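Local coordinates for protein CD160 antigen (Homo sapiens, PDB 6NGG) that acts as an immune-cell receptor that recognises MHC class I molecules and TNFRSF14, delivering stimulatory or inhibitory signals that regulate activation and differentiation, at residues 23-37 with 45-57. The protein carries 1 engineered substitution. Residues are numbered along the deposited sequence; the frame is centred on the assembly and turned at random.
Engineered in segment 23-37: Met33 (natural residue Val).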
ATOM      1  N   HIS A  23       6.339  -7.139 -10.523  1.00 15.68           N
ATOM      2  CA  HIS A  23       5.796  -7.543 -11.807  1.00 16.89           C
ATOM      3  C   HIS A  23       6.893  -7.636 -12.837  1.00 18.63           C
ATOM      4  O   HIS A  23       7.917  -7.070 -12.684  1.00 16.35           O
ATOM      5  CB  HIS A  23       4.761  -6.518 -12.249  1.00 17.33           C
ATOM      6  CG  HIS A  23       5.211  -5.085 -12.214  1.00 16.06           C
ATOM      7  ND1 HIS A  23       6.026  -4.534 -13.168  1.00 16.37           N
ATOM      8  CD2 HIS A  23       4.839  -4.062 -11.400  1.00 16.41           C
ATOM      9  CE1 HIS A  23       6.208  -3.247 -12.904  1.00 17.28           C
ATOM     10  NE2 HIS A  23       5.451  -2.934 -11.858  1.00 16.12           N
ATOM     11  N   LYS A  24       6.677  -8.438 -13.852  1.00 20.74           N
ATOM     12  CA  LYS A  24       7.496  -8.358 -15.049  1.00 21.66           C
ATOM     13  C   LYS A  24       7.545  -6.990 -15.633  1.00 20.64           C
ATOM     14  O   LYS A  24       6.541  -6.225 -15.596  1.00 20.25           O
ATOM     15  CB  LYS A  24       6.873  -9.215 -16.127  1.00 26.88           C
ATOM     16  CG  LYS A  24       7.613 -10.458 -16.354  1.00 29.18           C
ATOM     17  CD  LYS A  24       7.128 -11.546 -15.511  1.00 30.34           C
ATOM     18  CE  LYS A  24       7.273 -12.810 -16.342  1.00 38.32           C
ATOM     19  NZ  LYS A  24       6.932 -13.973 -15.477  1.00 45.60           N
ATOM     20  N   LYS A  25       8.650  -6.723 -16.288  1.00 18.75           N
ATOM     21  CA  LYS A  25       8.846  -5.440 -16.898  1.00 23.13           C
ATOM     22  C   LYS A  25       7.777  -5.075 -17.929  1.00 23.96           C
ATOM     23  O   LYS A  25       7.430  -3.907 -18.106  1.00 20.68           O
ATOM     24  CB  LYS A  25      10.265  -5.340 -17.473  1.00 27.70           C
ATOM     25  CG  LYS A  25      10.468  -6.159 -18.720  1.00 30.33           C
ATOM     26  CD  LYS A  25      11.911  -6.154 -19.197  1.00 32.62           C
ATOM     27  CE  LYS A  25      12.023  -7.124 -20.380  1.00 37.94           C
ATOM     28  NZ  LYS A  25      13.204  -6.783 -21.172  1.00 44.05           N
ATOM     29  N   GLU A  26       7.223  -6.058 -18.596  1.00 23.94           N
ATOM     30  CA  GLU A  26       6.175  -5.739 -19.602  1.00 28.13           C
ATOM     31  C   GLU A  26       4.744  -5.839 -19.036  1.00 28.26           C
ATOM     32  O   GLU A  26       3.744  -5.726 -19.766  1.00 26.39           O
ATOM     33  CB  GLU A  26       6.379  -6.503 -20.947  1.00 30.06           C
ATOM     34  CG  GLU A  26       6.645  -7.981 -20.951  1.00 32.35           C
ATOM     35  CD  GLU A  26       8.076  -8.438 -20.559  1.00 32.78           C
ATOM     36  OE1 GLU A  26       8.220  -8.817 -19.389  1.00 27.09           O
ATOM     37  OE2 GLU A  26       9.023  -8.512 -21.395  1.00 31.03           O
ATOM     38  N   GLU A  27       4.618  -6.001 -17.726  1.00 24.95           N
ATOM     39  CA  GLU A  27       3.301  -6.170 -17.110  1.00 25.27           C
ATOM     40  C   GLU A  27       3.165  -5.104 -16.012  1.00 23.95           C
ATOM     41  O   GLU A  27       2.638  -5.363 -14.931  1.00 19.29           O
ATOM     42  CB  GLU A  27       3.109  -7.601 -16.535  1.00 27.11           C
ATOM     43  CG  GLU A  27       3.163  -8.803 -17.517  1.00 25.81           C
ATOM     44  CD  GLU A  27       2.820 -10.170 -16.837  1.00 29.72           C
ATOM     45  OE1 GLU A  27       2.251 -10.212 -15.716  1.00 31.91           O
ATOM     46  OE2 GLU A  27       3.069 -11.263 -17.404  1.00 32.16           O
ATOM     47  N   ALA A  28       3.630  -3.905 -16.328  1.00 26.23           N
ATOM     48  CA  ALA A  28       3.608  -2.772 -15.399  1.00 28.78           C
ATOM     49  C   ALA A  28       2.291  -1.999 -15.387  1.00 31.25           C
ATOM     50  O   ALA A  28       2.091  -1.111 -14.531  1.00 27.91           O
ATOM     51  CB  ALA A  28       4.725  -1.826 -15.734  1.00 30.74           C
ATOM     52  N   GLU A  29       1.385  -2.341 -16.314  1.00 27.18           N
ATOM     53  CA  GLU A  29       0.272  -1.475 -16.606  1.00 28.32           C
ATOM     54  C   GLU A  29      -0.992  -2.165 -16.215  1.00 23.92           C
ATOM     55  O   GLU A  29      -1.043  -3.373 -16.176  1.00 23.37           O
ATOM     56  CB  GLU A  29       0.237  -1.188 -18.113  1.00 34.05           C
ATOM     57  CG  GLU A  29      -0.058   0.254 -18.407  1.00 42.42           C
ATOM     58  CD  GLU A  29       1.173   1.115 -18.246  1.00 46.51           C
ATOM     59  OE1 GLU A  29       2.132   0.917 -19.032  1.00 45.68           O
ATOM     60  OE2 GLU A  29       1.168   1.976 -17.340  1.00 46.83           O
ATOM     61  N   GLY A  30      -2.011  -1.388 -15.915  1.00 21.78           N
ATOM     62  CA  GLY A  30      -3.366  -1.880 -15.933  1.00 21.49           C
ATOM     63  C   GLY A  30      -3.801  -2.438 -14.580  1.00 20.12           C
ATOM     64  O   GLY A  30      -4.758  -3.199 -14.512  1.00 19.53           O
ATOM     65  N   PHE A  31      -3.131  -2.064 -13.498  1.00 16.97           N
ATOM     66  CA  PHE A  31      -3.612  -2.451 -12.150  1.00 18.28           C
ATOM     67  C   PHE A  31      -3.687  -1.191 -11.286  1.00 16.46           C
ATOM     68  O   PHE A  31      -2.979  -0.230 -11.527  1.00 15.85           O
ATOM     69  CB  PHE A  31      -2.759  -3.546 -11.448  1.00 16.40           C
ATOM     70  CG  PHE A  31      -1.317  -3.207 -11.301  1.00 15.54           C
ATOM     71  CD1 PHE A  31      -0.852  -2.405 -10.214  1.00 14.23           C
ATOM     72  CD2 PHE A  31      -0.401  -3.673 -12.225  1.00 16.08           C
ATOM     73  CE1 PHE A  31       0.462  -2.083 -10.083  1.00 14.65           C
ATOM     74  CE2 PHE A  31       0.953  -3.332 -12.083  1.00 18.31           C
ATOM     75  CZ  PHE A  31       1.389  -2.544 -10.993  1.00 17.65           C
ATOM     76  N   VAL A  32      -4.569  -1.219 -10.302  1.00 15.88           N
ATOM     77  CA  VAL A  32      -4.643  -0.219  -9.245  1.00 13.73           C
ATOM     78  C   VAL A  32      -4.173  -0.843  -7.941  1.00 14.25           C
ATOM     79  O   VAL A  32      -4.476  -1.993  -7.633  1.00 13.77           O
ATOM     80  CB  VAL A  32      -6.071   0.369  -9.122  1.00 14.94           C
ATOM     81  CG1 VAL A  32      -7.103  -0.716  -8.801  1.00 16.22           C
ATOM     82  CG2 VAL A  32      -6.146   1.486  -8.108  1.00 14.23           C
ATOM     83  N   MET A  33      -3.399  -0.056  -7.199  1.00 13.45           N
ATOM     84  CA  MET A  33      -2.891  -0.392  -5.877  1.00 13.01           C
ATOM     85  C   MET A  33      -3.693   0.398  -4.871  1.00 12.43           C
ATOM     86  O   MET A  33      -4.085   1.520  -5.121  1.00 12.13           O
ATOM     87  CB  MET A  33      -1.416   0.006  -5.731  1.00 12.99           C
ATOM     88  CG  MET A  33      -0.434  -0.722  -6.698  1.00 13.89           C
ATOM     89  SD  MET A  33       1.346  -0.100  -6.616  1.00  9.27           S
ATOM     90  CE  MET A  33       1.242   1.489  -7.398  1.00 13.68           C
ATOM     91  N   PHE A  34      -3.897  -0.179  -3.704  1.00 13.20           N
ATOM     92  CA  PHE A  34      -4.621   0.503  -2.626  1.00 13.77           C
ATOM     93  C   PHE A  34      -4.321  -0.106  -1.251  1.00 12.81           C
ATOM     94  O   PHE A  34      -3.859  -1.182  -1.117  1.00 11.44           O
ATOM     95  CB  PHE A  34      -6.139   0.549  -2.952  1.00 14.08           C
ATOM     96  CG  PHE A  34      -6.760  -0.812  -3.350  1.00 13.65           C
ATOM     97  CD1 PHE A  34      -6.669  -1.295  -4.653  1.00 14.75           C
ATOM     98  CD2 PHE A  34      -7.453  -1.562  -2.416  1.00 15.76           C
ATOM     99  CE1 PHE A  34      -7.210  -2.500  -5.004  1.00 15.31           C
ATOM    100  CE2 PHE A  34      -8.020  -2.775  -2.763  1.00 16.47           C
ATOM    101  CZ  PHE A  34      -7.860  -3.259  -4.057  1.00 15.68           C
ATOM    102  N   LEU A  35      -4.558   0.678  -0.235  1.00 13.51           N
ATOM    103  CA  LEU A  35      -4.235   0.309   1.114  1.00 13.59           C
ATOM    104  C   LEU A  35      -5.519   0.468   1.874  1.00 14.12           C
ATOM    105  O   LEU A  35      -6.137   1.543   1.827  1.00 12.35           O
ATOM    106  CB  LEU A  35      -3.181   1.320   1.655  1.00 12.92           C
ATOM    107  CG  LEU A  35      -2.937   1.208   3.195  1.00 13.85           C
ATOM    108  CD1 LEU A  35      -2.174  -0.077   3.513  1.00 13.69           C
ATOM    109  CD2 LEU A  35      -2.208   2.334   3.741  1.00 12.65           C
ATOM    110  N   CYS A  36      -5.895  -0.587   2.592  1.00 16.14           N
ATOM    111  CA  CYS A  36      -7.102  -0.566   3.439  1.00 16.66           C
ATOM    112  C   CYS A  36      -6.775  -0.760   4.926  1.00 15.44           C
ATOM    113  O   CYS A  36      -5.730  -1.343   5.271  1.00 15.43           O
ATOM    114  CB  CYS A  36      -8.041  -1.693   2.980  1.00 19.82           C
ATOM    115  SG  CYS A  36      -8.786  -1.484   1.348  1.00 21.55           S
ATOM    116  N   LYS A  37      -7.650  -0.210   5.775  1.00 14.71           N
ATOM    117  CA  LYS A  37      -7.563  -0.267   7.220  1.00 16.28           C
ATOM    118  C   LYS A  37      -8.808  -0.914   7.790  1.00 16.17           C
ATOM    119  O   LYS A  37      -9.890  -0.387   7.621  1.00 17.81           O
ATOM    120  CB  LYS A  37      -7.374   1.104   7.800  1.00 16.11           C
ATOM    121  CG  LYS A  37      -7.175   1.129   9.295  1.00 16.36           C
ATOM    122  CD  LYS A  37      -6.978   2.563   9.788  1.00 16.24           C
ATOM    123  CE  LYS A  37      -6.797   2.536  11.285  1.00 17.12           C
ATOM    124  NZ  LYS A  37      -8.019   2.062  11.978  1.00 16.10           N
ATOM    125  N   PRO A  45     -10.667  -0.220  -3.939  1.00 20.91           N
ATOM    126  CA  PRO A  45     -10.299   1.178  -4.062  1.00 21.14           C
ATOM    127  C   PRO A  45     -11.318   2.134  -3.397  1.00 20.76           C
ATOM    128  O   PRO A  45     -10.920   3.070  -2.714  1.00 19.86           O
ATOM    129  CB  PRO A  45     -10.155   1.359  -5.586  1.00 20.98           C
ATOM    130  CG  PRO A  45      -9.644   0.064  -5.989  1.00 21.49           C
ATOM    131  CD  PRO A  45     -10.474  -0.929  -5.216  1.00 22.06           C
ATOM    132  N   GLU A  46     -12.592   1.811  -3.452  1.00 21.86           N
ATOM    133  CA  GLU A  46     -13.617   2.689  -2.850  1.00 22.64           C
ATOM    134  C   GLU A  46     -13.572   2.708  -1.313  1.00 22.06           C
ATOM    135  O   GLU A  46     -14.008   3.681  -0.692  1.00 19.28           O
ATOM    136  CB  GLU A  46     -15.032   2.211  -3.243  1.00 28.86           C
ATOM    137  CG  GLU A  46     -15.411   2.370  -4.707  1.00 34.49           C
ATOM    138  CD  GLU A  46     -14.554   1.547  -5.695  1.00 40.94           C
ATOM    139  OE1 GLU A  46     -14.141   2.156  -6.725  1.00 45.58           O
ATOM    140  OE2 GLU A  46     -14.281   0.323  -5.463  1.00 37.85           O
ATOM    141  N   THR A  47     -13.109   1.629  -0.688  1.00 17.96           N
ATOM    142  CA  THR A  47     -12.972   1.615   0.782  1.00 18.86           C
ATOM    143  C   THR A  47     -11.556   1.894   1.296  1.00 19.36           C
ATOM    144  O   THR A  47     -11.307   1.749   2.500  1.00 20.37           O
ATOM    145  CB  THR A  47     -13.494   0.292   1.367  1.00 18.09           C
ATOM    146  OG1 THR A  47     -12.769  -0.820   0.819  1.00 18.78           O
ATOM    147  CG2 THR A  47     -14.967   0.109   1.049  1.00 18.30           C
ATOM    148  N   SER A  48     -10.650   2.309   0.413  1.00 18.96           N
ATOM    149  CA  SER A  48      -9.228   2.437   0.736  1.00 18.99           C
ATOM    150  C   SER A  48      -8.913   3.767   1.331  1.00 18.28           C
ATOM    151  O   SER A  48      -9.541   4.749   0.993  1.00 18.83           O
ATOM    152  CB  SER A  48      -8.342   2.286  -0.540  1.00 18.73           C
ATOM    153  OG  SER A  48      -8.500   3.401  -1.451  1.00 18.77           O
ATOM    154  N   LEU A  49      -7.850   3.825   2.108  1.00 18.44           N
ATOM    155  CA  LEU A  49      -7.280   5.120   2.550  1.00 18.52           C
ATOM    156  C   LEU A  49      -6.577   5.853   1.434  1.00 20.32           C
ATOM    157  O   LEU A  49      -6.478   7.064   1.465  1.00 18.80           O
ATOM    158  CB  LEU A  49      -6.280   4.917   3.651  1.00 19.11           C
ATOM    159  CG  LEU A  49      -6.799   4.183   4.878  1.00 20.81           C
ATOM    160  CD1 LEU A  49      -5.675   3.996   5.865  1.00 22.80           C
ATOM    161  CD2 LEU A  49      -7.946   4.951   5.501  1.00 21.29           C
ATOM    162  N   LYS A  50      -6.050   5.124   0.466  1.00 17.62           N
ATOM    163  CA  LYS A  50      -5.349   5.704  -0.639  1.00 20.03           C
ATOM    164  C   LYS A  50      -5.264   4.696  -1.807  1.00 18.62           C
ATOM    165  O   LYS A  50      -5.088   3.514  -1.581  1.00 15.06           O
ATOM    166  CB  LYS A  50      -3.981   6.135  -0.184  1.00 22.95           C
ATOM    167  CG  LYS A  50      -3.246   6.814  -1.335  1.00 24.78           C
ATOM    168  CD  LYS A  50      -1.967   7.495  -0.936  1.00 24.34           C
ATOM    169  CE  LYS A  50      -1.465   8.314  -2.111  1.00 27.79           C
ATOM    170  NZ  LYS A  50      -0.180   8.935  -1.732  1.00 27.80           N
ATOM    171  N   GLN A  51      -5.479   5.149  -3.038  1.00 17.40           N
ATOM    172  CA  GLN A  51      -5.354   4.261  -4.219  1.00 17.07           C
ATOM    173  C   GLN A  51      -4.455   4.920  -5.230  1.00 18.18           C
ATOM    174  O   GLN A  51      -4.250   6.125  -5.147  1.00 17.51           O
ATOM    175  CB  GLN A  51      -6.666   3.992  -4.882  1.00 17.04           C
ATOM    176  CG  GLN A  51      -7.502   5.215  -5.316  1.00 17.06           C
ATOM    177  CD  GLN A  51      -8.798   4.800  -5.948  1.00 17.46           C
ATOM    178  OE1 GLN A  51      -9.834   4.965  -5.381  1.00 21.80           O
ATOM    179  NE2 GLN A  51      -8.739   4.233  -7.110  1.00 19.01           N
ATOM    180  N   LEU A  52      -3.915   4.156  -6.169  1.00 14.97           N
ATOM    181  CA  LEU A  52      -2.996   4.759  -7.114  1.00 18.48           C
ATOM    182  C   LEU A  52      -2.864   3.889  -8.315  1.00 18.18           C
ATOM    183  O   LEU A  52      -2.631   2.678  -8.159  1.00 16.45           O
ATOM    184  CB  LEU A  52      -1.616   4.938  -6.464  1.00 20.28           C
ATOM    185  CG  LEU A  52      -0.529   5.542  -7.338  1.00 22.36           C
ATOM    186  CD1 LEU A  52      -0.888   6.924  -7.797  1.00 22.57           C
ATOM    187  CD2 LEU A  52       0.820   5.477  -6.617  1.00 21.83           C
ATOM    188  N   ARG A  53      -3.018   4.505  -9.493  1.00 19.76           N
ATOM    189  CA  ARG A  53      -2.686   3.869 -10.806  1.00 25.00           C
ATOM    190  C   ARG A  53      -1.519   4.656 -11.368  1.00 24.00           C
ATOM    191  O   ARG A  53      -1.611   5.835 -11.577  1.00 24.47           O
ATOM    192  CB  ARG A  53      -3.864   3.928 -11.793  1.00 27.11           C
ATOM    193  CG  ARG A  53      -5.208   3.498 -11.199  1.00 30.23           C
ATOM    194  CD  ARG A  53      -6.420   3.886 -12.039  1.00 34.27           C
ATOM    195  NE  ARG A  53      -7.375   2.770 -12.117  1.00 42.29           N
ATOM    196  CZ  ARG A  53      -7.201   1.679 -12.887  1.00 48.86           C
ATOM    197  NH1 ARG A  53      -6.116   1.528 -13.678  1.00 55.99           N
ATOM    198  NH2 ARG A  53      -8.118   0.720 -12.874  1.00 50.68           N
ATOM    199  N   LEU A  54      -0.403   4.008 -11.589  1.00 22.35           N
ATOM    200  CA  LEU A  54       0.829   4.720 -11.806  1.00 24.44           C
ATOM    201  C   LEU A  54       1.102   4.852 -13.296  1.00 28.74           C
ATOM    202  O   LEU A  54       1.039   3.872 -14.039  1.00 27.73           O
ATOM    203  CB  LEU A  54       1.930   3.927 -11.086  1.00 26.54           C
ATOM    204  CG  LEU A  54       3.175   4.618 -10.564  1.00 26.81           C
ATOM    205  CD1 LEU A  54       2.921   5.887  -9.760  1.00 27.28           C
ATOM    206  CD2 LEU A  54       3.969   3.565  -9.783  1.00 29.38           C
ATOM    207  N   LYS A  55       1.431   6.046 -13.763  1.00 30.78           N
ATOM    208  CA  LYS A  55       1.837   6.151 -15.152  1.00 32.87           C
ATOM    209  C   LYS A  55       3.348   6.107 -15.193  1.00 32.73           C
ATOM    210  O   LYS A  55       4.019   6.660 -14.295  1.00 40.11           O
ATOM    211  CB  LYS A  55       1.237   7.387 -15.818  1.00 40.46           C
ATOM    212  CG  LYS A  55       1.836   8.734 -15.426  1.00 44.52           C
ATOM    213  CD  LYS A  55       0.911   9.878 -15.850  1.00 50.69           C
ATOM    214  CE  LYS A  55      -0.572   9.642 -15.478  1.00 48.89           C
ATOM    215  NZ  LYS A  55      -1.482  10.760 -15.832  1.00 50.80           N
ATOM    216  N   ARG A  56       3.881   5.453 -16.219  1.00 29.78           N
ATOM    217  CA  ARG A  56       5.273   4.928 -16.205  1.00 30.17           C
ATOM    218  C   ARG A  56       6.321   5.699 -17.002  1.00 31.05           C
ATOM    219  O   ARG A  56       7.383   5.207 -17.304  1.00 33.00           O
ATOM    220  CB  ARG A  56       5.231   3.487 -16.604  1.00 28.80           C
ATOM    221  CG  ARG A  56       4.278   2.788 -15.595  1.00 29.52           C
ATOM    222  CD  ARG A  56       4.588   1.380 -15.525  1.00 26.60           C
ATOM    223  NE  ARG A  56       5.764   1.064 -14.769  1.00 24.71           N
ATOM    224  CZ  ARG A  56       5.802   0.787 -13.454  1.00 25.92           C
ATOM    225  NH1 ARG A  56       4.714   0.940 -12.696  1.00 29.97           N
ATOM    226  NH2 ARG A  56       6.919   0.418 -12.899  1.00 21.73           N
ATOM    227  N   ASP A  57       6.081   6.959 -17.166  1.00 28.37           N
ATOM    228  CA  ASP A  57       7.066   7.821 -17.723  1.00 30.29           C
ATOM    229  C   ASP A  57       8.260   7.977 -16.735  1.00 34.77           C
ATOM    230  O   ASP A  57       8.124   7.749 -15.480  1.00 27.33           O
ATOM    231  CB  ASP A  57       6.385   9.145 -18.024  1.00 31.63           C
ATOM    232  CG  ASP A  57       5.141   8.943 -18.868  1.00 33.17           C
ATOM    233  OD1 ASP A  57       5.225   8.039 -19.744  1.00 35.82           O
ATOM    234  OD2 ASP A  57       4.070   9.568 -18.556  1.00 41.62           O
TER
HETATM  235  O   HOH W   1      -9.695   1.535   4.644  1.00 16.15           O
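Arg56 reaches across to Glu29, Ala28 and His23, meeting each with a different part of its side chain. Its CB points at the other segment; CG slides past Glu29, 3.7 Å from OE2, without a salt bridge; CD and NE both press on the methyl of Ala28, with CD 3.2 Å from Ala28 CB. A bend at chi3 (76°) turns the chain, and that methyl lies over one face of the guanidinium, toward its rim. The imidazole of His23 turns its CE1 edge to a face of the Arg56 guanidinium, NH2 lying near the ring plane 3.7 Å from CE1; at 84° the planes are nearly perpendicular, which excludes a parallel stack. Ser68 OG bonds both Arg56 NH1 and His23 NE2, and Ser67 O takes NH2, tying the tip to strand 67-74.

Beyond this end the backbones pair antiparallel: the N-to-C directions of strands 31-37 and 50-52 are 166° apart. Met33 and Leu52 form a hydrogen-bonded pair: Met33 N reaches Leu52 O at 3.0 Å, almost straight, while Leu52 N returns to Met33 O at 2.8 Å, more bent. The engineered Met33 runs alongside Leu52, and its CE lies 4.1 Å from Leu52 CD2. Phe34 and Gln51 are the next, non-hydrogen-bonded pair. On their face, Phe34 receives Pro45 over its ring centre, a CH-pi contact with CD 3.7 Å from the centroid. Pro45 O accepts from both Ser48 OG (2.7 Å) and Ser48 N, which closes the chain back on itself between these residues. Farther on, one water bridges Lys37 N and Thr47 O.

Strand 50-52 is outermost on this side of a five-stranded antiparallel sheet, with 31-37 next to it and 83-91 beyond, an arrangement characteristic of the immunoglobulin beta sandwich, here in the Ig-like V-type domain of CD160.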